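Local structure of melanin biosynthesis protein TyrA, putative (Shewanella oneidensis, 2IIZ) at residues A[51-60]-A[112-120]; A[34-45]-A[64-75]. The protein binds heme b and, as a member of the dye-decolorizing peroxidase family, probably acts as a heme-dependent peroxidase. All blocks are in the same frame, centred on the assembly; numbering follows the deposited sequence.

In the fold
From the N terminus, helix 34-54 follows strand 21-29 and supplies one side of both contacts. Its first half, 34-45, meets 64-75 in interaction 2, which closes the shorter loop, with 18 residues between the segments. Its C-terminal end and the following turn, 51-60, meet helix 112-125 in interaction 1 across 51 intervening residues. The order 34-45, 51-60, 64-75, 112-120 makes the two contacts cross rather than nest. Interaction 2 ties the helix to strand 61-67 and the short helix 71-74; interaction 1 joins it to the other long helix of the N-terminal part of the protein. Their centres are 23 Å apart, and both lie away from the heme site.

Interaction 1. Residues A[51-60]-A[112-120]; sequences LTDQYSDSAF and YDILHLVAN. With EDO (1,2-ethanediol), chain E.
With CG anti to its carbonyl carbon (chi1 -63°), the side chain of Y55 swings toward helix 112-125, and I114, whose CG2 is anti to its own backbone N, sets that methyl over the phenol ring. The CH-pi geometry is close to axial: CG2 of I114 lies 3.9 Å from the Y55 ring centroid, 12° off the normal. On the opposite face, CG of Q54 sits over the ring centre. OH of Y55 reaches CD2 of L117 at 3.9 Å, the side chains crossing at about a right angle. The other branch of I114 reaches OG of S58, CD1 to OG 3.7 Å. One turn on, L51 and V118 meet tip to tip, CD1 to CG2 at 3.8 Å, and the same V118 CG2 approaches CE2 of F60 at 3.9 Å. A leucine in place of Y55 would probably lose the flat surface under the I114 methyl and leave CD2 of L117 without its hydroxyl neighbour. Within the turn, O of Y55 accepts from N of S58 and N of F60, which arrive from opposite faces of its plane. Between the segments carbon meets carbon, and two hydroxyl oxygens touch methyls without hydrogen bonding, which implies joining by dispersion and shape.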
loop_
_atom_site.group_PDB
_atom_site.type_symbol
_atom_site.label_atom_id
_atom_site.label_comp_id
_atom_site.label_asym_id
_atom_site.label_seq_id
_atom_site.Cartn_x
_atom_site.Cartn_y
_atom_site.Cartn_z
ATOM N N LEU A 51 15.715 -15.150 -4.944
ATOM C CA LEU A 51 15.362 -13.757 -5.277
ATOM C C LEU A 51 16.226 -12.713 -4.570
ATOM O O LEU A 51 16.299 -11.545 -5.014
ATOM C CB LEU A 51 13.891 -13.487 -4.933
ATOM C CG LEU A 51 12.847 -14.135 -5.835
ATOM C CD1 LEU A 51 11.480 -13.937 -5.256
ATOM C CD2 LEU A 51 12.904 -13.531 -7.197
ATOM N N THR A 52 16.864 -13.136 -3.480
ATOM C CA THR A 52 17.840 -12.314 -2.790
ATOM C C THR A 52 18.968 -11.908 -3.754
ATOM O O THR A 52 19.315 -10.727 -3.874
ATOM C CB THR A 52 18.354 -13.034 -1.517
ATOM O OG1 THR A 52 17.283 -13.072 -0.548
ATOM C CG2 THR A 52 19.516 -12.270 -0.885
ATOM N N ASP A 53 19.529 -12.888 -4.450
ATOM C CA ASP A 53 20.527 -12.624 -5.474
ATOM C C ASP A 53 19.914 -11.906 -6.714
ATOM O O ASP A 53 20.465 -10.913 -7.197
ATOM C CB ASP A 53 21.197 -13.926 -5.890
ATOM C CG ASP A 53 22.042 -14.555 -4.771
ATOM O OD1 ASP A 53 22.810 -13.845 -4.084
ATOM O OD2 ASP A 53 21.942 -15.783 -4.578
ATOM N N GLN A 54 18.791 -12.398 -7.232
ATOM C CA GLN A 54 18.214 -11.801 -8.442
ATOM C C GLN A 54 17.959 -10.301 -8.241
ATOM O O GLN A 54 18.241 -9.488 -9.132
ATOM C CB GLN A 54 16.905 -12.494 -8.830
ATOM C CG GLN A 54 16.342 -12.012 -10.174
ATOM C CD GLN A 54 15.111 -12.791 -10.616
ATOM O OE1 GLN A 54 14.783 -13.829 -10.051
ATOM N NE2 GLN A 54 14.422 -12.285 -11.632
ATOM N N TYR A 55 17.429 -9.959 -7.065
ATOM C CA TYR A 55 17.069 -8.580 -6.738
ATOM C C TYR A 55 17.976 -8.048 -5.636
ATOM O O TYR A 55 17.511 -7.482 -4.658
ATOM C CB TYR A 55 15.589 -8.496 -6.326
ATOM C CG TYR A 55 14.613 -8.884 -7.441
ATOM C CD1 TYR A 55 14.600 -8.202 -8.656
ATOM C CD2 TYR A 55 13.707 -9.924 -7.278
ATOM C CE1 TYR A 55 13.703 -8.553 -9.687
ATOM C CE2 TYR A 55 12.811 -10.277 -8.301
ATOM C CZ TYR A 55 12.813 -9.595 -9.499
ATOM O OH TYR A 55 11.914 -9.966 -10.504
ATOM N N SER A 56 19.280 -8.238 -5.800
ATOM C CA SER A 56 20.263 -7.725 -4.833
ATOM C C SER A 56 20.283 -6.211 -4.903
ATOM O O SER A 56 20.457 -5.520 -3.900
ATOM C CB SER A 56 21.660 -8.264 -5.124
ATOM O OG SER A 56 22.127 -7.826 -6.389
ATOM N N ASP A 57 20.084 -5.712 -6.106
ATOM C CA ASP A 57 20.039 -4.293 -6.364
ATOM C C ASP A 57 19.080 -3.563 -5.413
ATOM O O ASP A 57 19.314 -2.406 -5.065
ATOM C CB ASP A 57 19.639 -4.057 -7.833
ATOM C CG ASP A 57 20.091 -2.708 -8.356
ATOM O OD1 ASP A 57 20.606 -1.903 -7.546
ATOM O OD2 ASP A 57 19.930 -2.454 -9.581
ATOM N N SER A 58 18.009 -4.238 -4.991
ATOM C CA SER A 58 16.997 -3.622 -4.120
ATOM C C SER A 58 16.838 -4.403 -2.825
ATOM O O SER A 58 15.760 -4.426 -2.242
ATOM C CB SER A 58 15.663 -3.548 -4.856
ATOM O OG SER A 58 15.086 -4.834 -5.021
ATOM N N ALA A 59 17.924 -5.040 -2.394
ATOM C CA ALA A 59 18.009 -5.745 -1.105
ATOM C C ALA A 59 16.808 -6.631 -0.779
ATOM O O ALA A 59 16.278 -6.602 0.344
ATOM C CB ALA A 59 18.266 -4.758 0.001
ATOM N N PHE A 60 16.378 -7.421 -1.761
ATOM C CA PHE A 60 15.202 -8.255 -1.575
ATOM C C PHE A 60 15.515 -9.337 -0.581
ATOM O O PHE A 60 16.635 -9.867 -0.555
ATOM C CB PHE A 60 14.740 -8.899 -2.880
ATOM C CG PHE A 60 13.599 -9.850 -2.698
ATOM C CD1 PHE A 60 13.821 -11.152 -2.244
ATOM C CD2 PHE A 60 12.298 -9.452 -2.975
ATOM C CE1 PHE A 60 12.762 -12.049 -2.062
ATOM C CE2 PHE A 60 11.233 -10.334 -2.801
ATOM C CZ PHE A 60 11.468 -11.641 -2.340
ATOM N N TYR A 112 8.836 -1.467 -4.098
ATOM C CA TYR A 112 7.475 -1.930 -3.847
ATOM C C TYR A 112 6.941 -2.651 -5.047
ATOM O O TYR A 112 6.162 -3.568 -4.913
ATOM C CB TYR A 112 6.630 -0.699 -3.575
ATOM C CG TYR A 112 5.156 -0.844 -3.273
ATOM C CD1 TYR A 112 4.225 -1.022 -4.302
ATOM C CD2 TYR A 112 4.682 -0.762 -1.958
ATOM C CE1 TYR A 112 2.862 -1.132 -4.026
ATOM C CE2 TYR A 112 3.309 -0.870 -1.662
ATOM C CZ TYR A 112 2.399 -1.054 -2.700
ATOM O OH TYR A 112 1.032 -1.167 -2.444
ATOM N N ASP A 113 7.364 -2.225 -6.228
ATOM C CA ASP A 113 6.861 -2.829 -7.441
ATOM C C ASP A 113 7.305 -4.290 -7.519
ATOM O O ASP A 113 6.559 -5.166 -7.967
ATOM C CB ASP A 113 7.209 -1.990 -8.704
ATOM C CG ASP A 113 8.720 -1.690 -8.894
ATOM O OD1 ASP A 113 9.596 -2.093 -8.073
ATOM O OD2 ASP A 113 9.024 -1.017 -9.931
ATOM N N ILE A 114 8.521 -4.548 -7.063
ATOM C CA ILE A 114 9.060 -5.883 -7.085
ATOM C C ILE A 114 8.349 -6.803 -6.106
ATOM O O ILE A 114 8.190 -7.983 -6.379
ATOM C CB ILE A 114 10.566 -5.841 -6.799
ATOM C CG1 ILE A 114 11.285 -5.349 -8.050
ATOM C CG2 ILE A 114 11.084 -7.192 -6.377
ATOM C CD1 ILE A 114 12.729 -5.033 -7.807
ATOM N N LEU A 115 7.923 -6.271 -4.966
ATOM C CA LEU A 115 7.138 -7.071 -3.997
ATOM C C LEU A 115 5.733 -7.386 -4.529
ATOM O O LEU A 115 5.187 -8.470 -4.303
ATOM C CB LEU A 115 7.012 -6.325 -2.680
ATOM C CG LEU A 115 8.291 -6.101 -1.881
ATOM C CD1 LEU A 115 8.050 -5.097 -0.748
ATOM C CD2 LEU A 115 8.813 -7.400 -1.304
ATOM N N HIS A 116 5.146 -6.428 -5.238
ATOM C CA HIS A 116 3.846 -6.656 -5.833
ATOM C C HIS A 116 3.985 -7.826 -6.782
ATOM O O HIS A 116 3.192 -8.750 -6.741
ATOM C CB HIS A 116 3.360 -5.426 -6.566
ATOM C CG HIS A 116 1.936 -5.517 -7.009
ATOM N ND1 HIS A 116 0.883 -5.129 -6.210
ATOM C CD2 HIS A 116 1.393 -5.949 -8.173
ATOM C CE1 HIS A 116 -0.249 -5.321 -6.863
ATOM N NE2 HIS A 116 0.033 -5.816 -8.055
ATOM N N LEU A 117 5.011 -7.779 -7.630
ATOM C CA LEU A 117 5.256 -8.831 -8.616
ATOM C C LEU A 117 5.477 -10.182 -7.928
ATOM O O LEU A 117 4.855 -11.194 -8.278
ATOM C CB LEU A 117 6.465 -8.442 -9.466
ATOM C CG LEU A 117 6.957 -9.373 -10.585
ATOM C CD1 LEU A 117 7.529 -8.563 -11.734
ATOM C CD2 LEU A 117 8.010 -10.356 -10.110
ATOM N N VAL A 118 6.366 -10.200 -6.939
ATOM C CA VAL A 118 6.702 -11.440 -6.260
ATOM C C VAL A 118 5.508 -12.060 -5.559
ATOM O O VAL A 118 5.294 -13.261 -5.685
ATOM C CB VAL A 118 7.865 -11.233 -5.284
ATOM C CG1 VAL A 118 7.992 -12.388 -4.320
ATOM C CG2 VAL A 118 9.153 -11.052 -6.075
ATOM N N ALA A 119 4.746 -11.243 -4.824
ATOM C CA ALA A 119 3.493 -11.663 -4.183
ATOM C C ALA A 119 2.520 -12.302 -5.177
ATOM O O ALA A 119 2.052 -13.417 -4.980
ATOM C CB ALA A 119 2.804 -10.448 -3.501
ATOM N N ASN A 120 2.208 -11.579 -6.246
ATOM C CA ASN A 120 1.393 -12.142 -7.314
ATOM C C ASN A 120 1.976 -13.521 -7.652
ATOM O O ASN A 120 1.258 -14.524 -7.652
ATOM C CB ASN A 120 1.374 -11.229 -8.561
ATOM C CG ASN A 120 0.375 -10.059 -8.453
ATOM O OD1 ASN A 120 -0.561 -10.069 -7.656
ATOM N ND2 ASN A 120 0.581 -9.047 -9.286
HETATM C C1 EDO E . 9.256 1.267 -6.467
HETATM O O1 EDO E . 7.931 0.798 -6.780
HETATM C C2 EDO E . 9.242 1.867 -5.055
HETATM O O2 EDO E . 10.557 2.003 -4.479
#

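Interaction 2. Residues A[34-45]-A[64-75]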
loop_
_atom_site.group_PDB
_atom_site.type_symbol
_atom_site.label_atom_id
_atom_site.label_comp_id
_atom_site.label_asym_id
_atom_site.label_seq_id
_atom_site.Cartn_x
_atom_site.Cartn_y
_atom_site.Cartn_z
ATOM N N GLU A 34 -2.246 -31.565 2.334
ATOM C CA GLU A 34 -0.900 -31.490 2.900
ATOM C C GLU A 34 0.138 -32.226 2.041
ATOM O O GLU A 34 1.302 -31.831 1.961
ATOM C CB GLU A 34 -0.906 -32.020 4.337
ATOM C CG GLU A 34 -1.904 -31.287 5.244
ATOM C CD GLU A 34 -3.294 -31.923 5.254
ATOM O OE1 GLU A 34 -3.609 -32.681 4.310
ATOM O OE2 GLU A 34 -4.071 -31.665 6.204
ATOM N N SER A 35 -0.299 -33.297 1.396
ATOM C CA SER A 35 0.552 -34.035 0.477
ATOM C C SER A 35 1.062 -33.176 -0.697
ATOM O O SER A 35 2.176 -33.375 -1.194
ATOM C CB SER A 35 -0.216 -35.235 -0.061
ATOM O OG SER A 35 0.603 -35.967 -0.938
ATOM N N GLN A 36 0.235 -32.227 -1.127
ATOM C CA GLN A 36 0.521 -31.402 -2.300
ATOM C C GLN A 36 1.193 -30.077 -1.909
ATOM O O GLN A 36 1.945 -29.492 -2.683
ATOM C CB GLN A 36 -0.784 -31.130 -3.058
ATOM C CG GLN A 36 -1.655 -32.375 -3.287
ATOM C CD GLN A 36 -2.999 -32.043 -3.911
ATOM O OE1 GLN A 36 -4.056 -32.349 -3.346
ATOM N NE2 GLN A 36 -2.967 -31.412 -5.082
ATOM N N LEU A 37 0.913 -29.616 -0.700
ATOM C CA LEU A 37 1.413 -28.335 -0.235
ATOM C C LEU A 37 2.884 -28.389 0.158
ATOM O O LEU A 37 3.667 -27.511 -0.194
ATOM C CB LEU A 37 0.586 -27.877 0.961
ATOM C CG LEU A 37 0.754 -26.427 1.399
ATOM C CD1 LEU A 37 0.731 -25.451 0.216
ATOM C CD2 LEU A 37 -0.343 -26.108 2.403
ATOM N N ARG A 38 3.235 -29.434 0.892
ATOM C CA ARG A 38 4.588 -29.639 1.406
ATOM C C ARG A 38 5.706 -29.431 0.349
ATOM O O ARG A 38 6.645 -28.671 0.594
ATOM C CB ARG A 38 4.655 -31.028 2.038
ATOM C CG ARG A 38 5.615 -31.179 3.169
ATOM C CD ARG A 38 5.656 -32.641 3.620
ATOM N NE ARG A 38 4.341 -33.129 4.059
ATOM C CZ ARG A 38 3.682 -34.186 3.562
ATOM N NH1 ARG A 38 4.175 -34.935 2.568
ATOM N NH2 ARG A 38 2.492 -34.495 4.080
ATOM N N PRO A 39 5.618 -30.098 -0.820
ATOM C CA PRO A 39 6.584 -29.780 -1.881
ATOM C C PRO A 39 6.392 -28.403 -2.523
ATOM O O PRO A 39 7.362 -27.799 -2.968
ATOM C CB PRO A 39 6.333 -30.870 -2.921
ATOM C CG PRO A 39 4.928 -31.295 -2.707
ATOM C CD PRO A 39 4.677 -31.152 -1.241
ATOM N N CYS A 40 5.160 -27.911 -2.575
ATOM C CA CYS A 40 4.891 -26.587 -3.150
ATOM C C CYS A 40 5.508 -25.476 -2.280
ATOM O O CYS A 40 6.051 -24.485 -2.781
ATOM C CB CYS A 40 3.379 -26.392 -3.321
ATOM S SG CYS A 40 2.835 -24.678 -3.504
ATOM N N ILE A 41 5.415 -25.658 -0.969
ATOM C CA ILE A 41 6.118 -24.812 -0.003
ATOM C C ILE A 41 7.631 -24.849 -0.221
ATOM O O ILE A 41 8.308 -23.850 -0.023
ATOM C CB ILE A 41 5.800 -25.262 1.431
ATOM C CG1 ILE A 41 4.408 -24.776 1.824
ATOM C CG2 ILE A 41 6.835 -24.726 2.415
ATOM C CD1 ILE A 41 3.919 -25.306 3.145
ATOM N N ALA A 42 8.159 -26.003 -0.622
ATOM C CA ALA A 42 9.592 -26.125 -0.925
ATOM C C ALA A 42 9.997 -25.197 -2.068
ATOM O O ALA A 42 10.986 -24.469 -1.969
ATOM C CB ALA A 42 9.954 -27.566 -1.268
ATOM N N ASN A 43 9.221 -25.231 -3.148
ATOM C CA ASN A 43 9.469 -24.380 -4.311
ATOM C C ASN A 43 9.419 -22.908 -3.966
ATOM O O ASN A 43 10.216 -22.139 -4.486
ATOM C CB ASN A 43 8.441 -24.643 -5.404
ATOM C CG ASN A 43 8.572 -26.007 -5.995
ATOM O OD1 ASN A 43 9.679 -26.478 -6.259
ATOM N ND2 ASN A 43 7.439 -26.665 -6.213
ATOM N N VAL A 44 8.480 -22.531 -3.093
ATOM C CA VAL A 44 8.276 -21.132 -2.715
ATOM C C VAL A 44 9.411 -20.628 -1.845
ATOM O O VAL A 44 9.933 -19.529 -2.061
ATOM C CB VAL A 44 6.927 -20.923 -1.988
ATOM C CG1 VAL A 44 6.832 -19.528 -1.404
ATOM C CG2 VAL A 44 5.756 -21.163 -2.955
ATOM N N ALA A 45 9.786 -21.437 -0.865
ATOM C CA ALA A 45 10.924 -21.134 -0.000
ATOM C C ALA A 45 12.208 -20.916 -0.806
ATOM O O ALA A 45 12.978 -19.989 -0.566
ATOM C CB ALA A 45 11.124 -22.265 0.974
ATOM N N VAL A 64 9.232 -17.918 4.401
ATOM C CA VAL A 64 7.985 -18.641 4.646
ATOM C C VAL A 64 8.046 -19.331 6.006
ATOM O O VAL A 64 8.993 -20.081 6.285
ATOM C CB VAL A 64 7.734 -19.759 3.625
ATOM C CG1 VAL A 64 6.280 -20.252 3.715
ATOM C CG2 VAL A 64 8.022 -19.270 2.223
ATOM N N ALA A 65 7.025 -19.070 6.827
ATOM C CA ALA A 65 6.854 -19.686 8.140
ATOM C C ALA A 65 5.494 -20.341 8.230
ATOM O O ALA A 65 4.585 -20.017 7.462
ATOM C CB ALA A 65 6.989 -18.666 9.225
ATOM N N ILE A 66 5.382 -21.254 9.190
ATOM C CA ILE A 66 4.300 -22.234 9.275
ATOM C C ILE A 66 3.605 -22.172 10.645
ATOM O O ILE A 66 4.270 -22.185 11.673
ATOM C CB ILE A 66 4.898 -23.638 9.051
ATOM C CG1 ILE A 66 5.359 -23.761 7.595
ATOM C CG2 ILE A 66 3.907 -24.741 9.381
ATOM C CD1 ILE A 66 6.503 -24.673 7.446
ATOM N N GLY A 67 2.276 -22.113 10.657
ATOM C CA GLY A 67 1.542 -21.849 11.896
ATOM C C GLY A 67 1.688 -22.952 12.936
ATOM O O GLY A 67 1.823 -24.128 12.594
ATOM N N ALA A 68 1.655 -22.574 14.209
ATOM C CA ALA A 68 1.829 -23.548 15.297
ATOM C C ALA A 68 0.757 -24.644 15.264
ATOM O O ALA A 68 1.045 -25.827 15.499
ATOM C CB ALA A 68 1.818 -22.836 16.643
ATOM N N ASN A 69 -0.477 -24.242 14.971
ATOM C CA ASN A 69 -1.626 -25.156 14.978
ATOM C C ASN A 69 -1.789 -25.999 13.699
ATOM O O ASN A 69 -2.696 -26.823 13.606
ATOM C CB ASN A 69 -2.916 -24.359 15.258
ATOM C CG ASN A 69 -3.120 -24.080 16.738
ATOM O OD1 ASN A 69 -2.283 -24.439 17.569
ATOM N ND2 ASN A 69 -4.239 -23.440 17.075
ATOM N N TYR A 70 -0.917 -25.787 12.720
ATOM C CA TYR A 70 -0.955 -26.550 11.474
ATOM C C TYR A 70 0.303 -27.375 11.234
ATOM O O TYR A 70 0.319 -28.225 10.345
ATOM C CB TYR A 70 -1.139 -25.583 10.319
ATOM C CG TYR A 70 -1.411 -26.241 9.004
ATOM C CD1 TYR A 70 -2.543 -27.027 8.825
ATOM C CD2 TYR A 70 -0.540 -26.076 7.933
ATOM C CE1 TYR A 70 -2.800 -27.638 7.609
ATOM C CE2 TYR A 70 -0.787 -26.679 6.720
ATOM C CZ TYR A 70 -1.916 -27.459 6.560
ATOM O OH TYR A 70 -2.162 -28.056 5.351
ATOM N N TRP A 71 1.359 -27.128 12.012
ATOM C CA TRP A 71 2.613 -27.870 11.854
ATOM C C TRP A 71 2.357 -29.369 11.699
ATOM O O TRP A 71 2.891 -29.995 10.789
ATOM C CB TRP A 71 3.574 -27.642 13.036
ATOM C CG TRP A 71 4.893 -28.324 12.814
ATOM C CD1 TRP A 71 5.253 -29.588 13.215
ATOM C CD2 TRP A 71 6.027 -27.783 12.126
ATOM N NE1 TRP A 71 6.539 -29.854 12.822
ATOM C CE2 TRP A 71 7.034 -28.761 12.150
ATOM C CE3 TRP A 71 6.288 -26.553 11.491
ATOM C CZ2 TRP A 71 8.284 -28.556 11.564
ATOM C CZ3 TRP A 71 7.539 -26.350 10.905
ATOM C CH2 TRP A 71 8.513 -27.347 10.950
ATOM N N ASP A 72 1.541 -29.926 12.587
ATOM C CA ASP A 72 1.349 -31.387 12.650
ATOM C C ASP A 72 0.488 -32.022 11.549
ATOM O O ASP A 72 0.483 -33.237 11.391
ATOM C CB ASP A 72 0.824 -31.769 14.029
ATOM C CG ASP A 72 1.858 -31.557 15.105
ATOM O OD1 ASP A 72 3.063 -31.613 14.782
ATOM O OD2 ASP A 72 1.474 -31.333 16.268
ATOM N N SER A 73 -0.233 -31.204 10.799
ATOM C CA SER A 73 -0.906 -31.662 9.593
ATOM C C SER A 73 0.112 -31.779 8.457
ATOM O O SER A 73 0.071 -32.722 7.671
ATOM C CB SER A 73 -2.012 -30.678 9.215
ATOM O OG SER A 73 -2.935 -30.524 10.283
ATOM N N LEU A 74 1.023 -30.808 8.389
ATOM C CA LEU A 74 2.066 -30.755 7.362
ATOM C C LEU A 74 3.301 -31.575 7.675
ATOM O O LEU A 74 3.851 -32.202 6.778
ATOM C CB LEU A 74 2.549 -29.320 7.157
ATOM C CG LEU A 74 2.013 -28.494 5.994
ATOM C CD1 LEU A 74 2.800 -27.188 5.936
ATOM C CD2 LEU A 74 2.088 -29.225 4.664
ATOM N N TYR A 75 3.748 -31.559 8.931
ATOM C CA TYR A 75 5.011 -32.213 9.316
ATOM C C TYR A 75 4.837 -33.141 10.529
ATOM O O TYR A 75 5.418 -32.919 11.594
ATOM C CB TYR A 75 6.096 -31.158 9.550
ATOM C CG TYR A 75 6.357 -30.295 8.321
ATOM C CD1 TYR A 75 6.986 -30.815 7.196
ATOM C CD2 TYR A 75 5.971 -28.954 8.285
ATOM C CE1 TYR A 75 7.223 -30.015 6.067
ATOM C CE2 TYR A 75 6.210 -28.154 7.153
ATOM C CZ TYR A 75 6.831 -28.690 6.059
ATOM O OH TYR A 75 7.062 -27.904 4.953
#
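E34 and L74 bring the backbones closest at one end, CA to CA 5.4 Å, and A45 and V64 do so at the other, CA to CA 6.0 Å. Between these points helix 34-54 is kinked at P39, whose nitrogen makes no bond to the preceding turn, while the partner chain leaves strand 61-67 and loops into the short helix 71-74. L74 is a knob in a hole formed by E34, L37, R38 and I41. Its CD1 meets CD1 of I41 tip to tip at 3.5 Å, and its CD2 turns toward the backbone of the first helical turn. The one hydrogen bond between the segments runs from NE of R38 to O of L74, 2.9 Å. It lies in the carbonyl plane with a C=O...N angle of 157°. The oxygen is, however, tilted 21° out of the guanidinium plane. A bend at chi3 turns the arginine's end to this acceptor, and CG of R38 packs 3.5 Å from CE1 of Y75. At the other end the packing is helix on sheet, within the N-terminal ferredoxin-like unit, consistent with the dimeric alpha-beta barrel superfamily: V64, on a strand of the large antiparallel sheet, sets CG2 3.8 Å from CG1 of V44, the side chains crossing at about a right angle. Helix 304-308 adds L307 against I41 and Y75. E34 lays its CG 3.2 Å from OH of Y70, with carboxylate and ring planes 15° apart. The buried hydroxyls of Y70 and Y75 find no polar partner in the model.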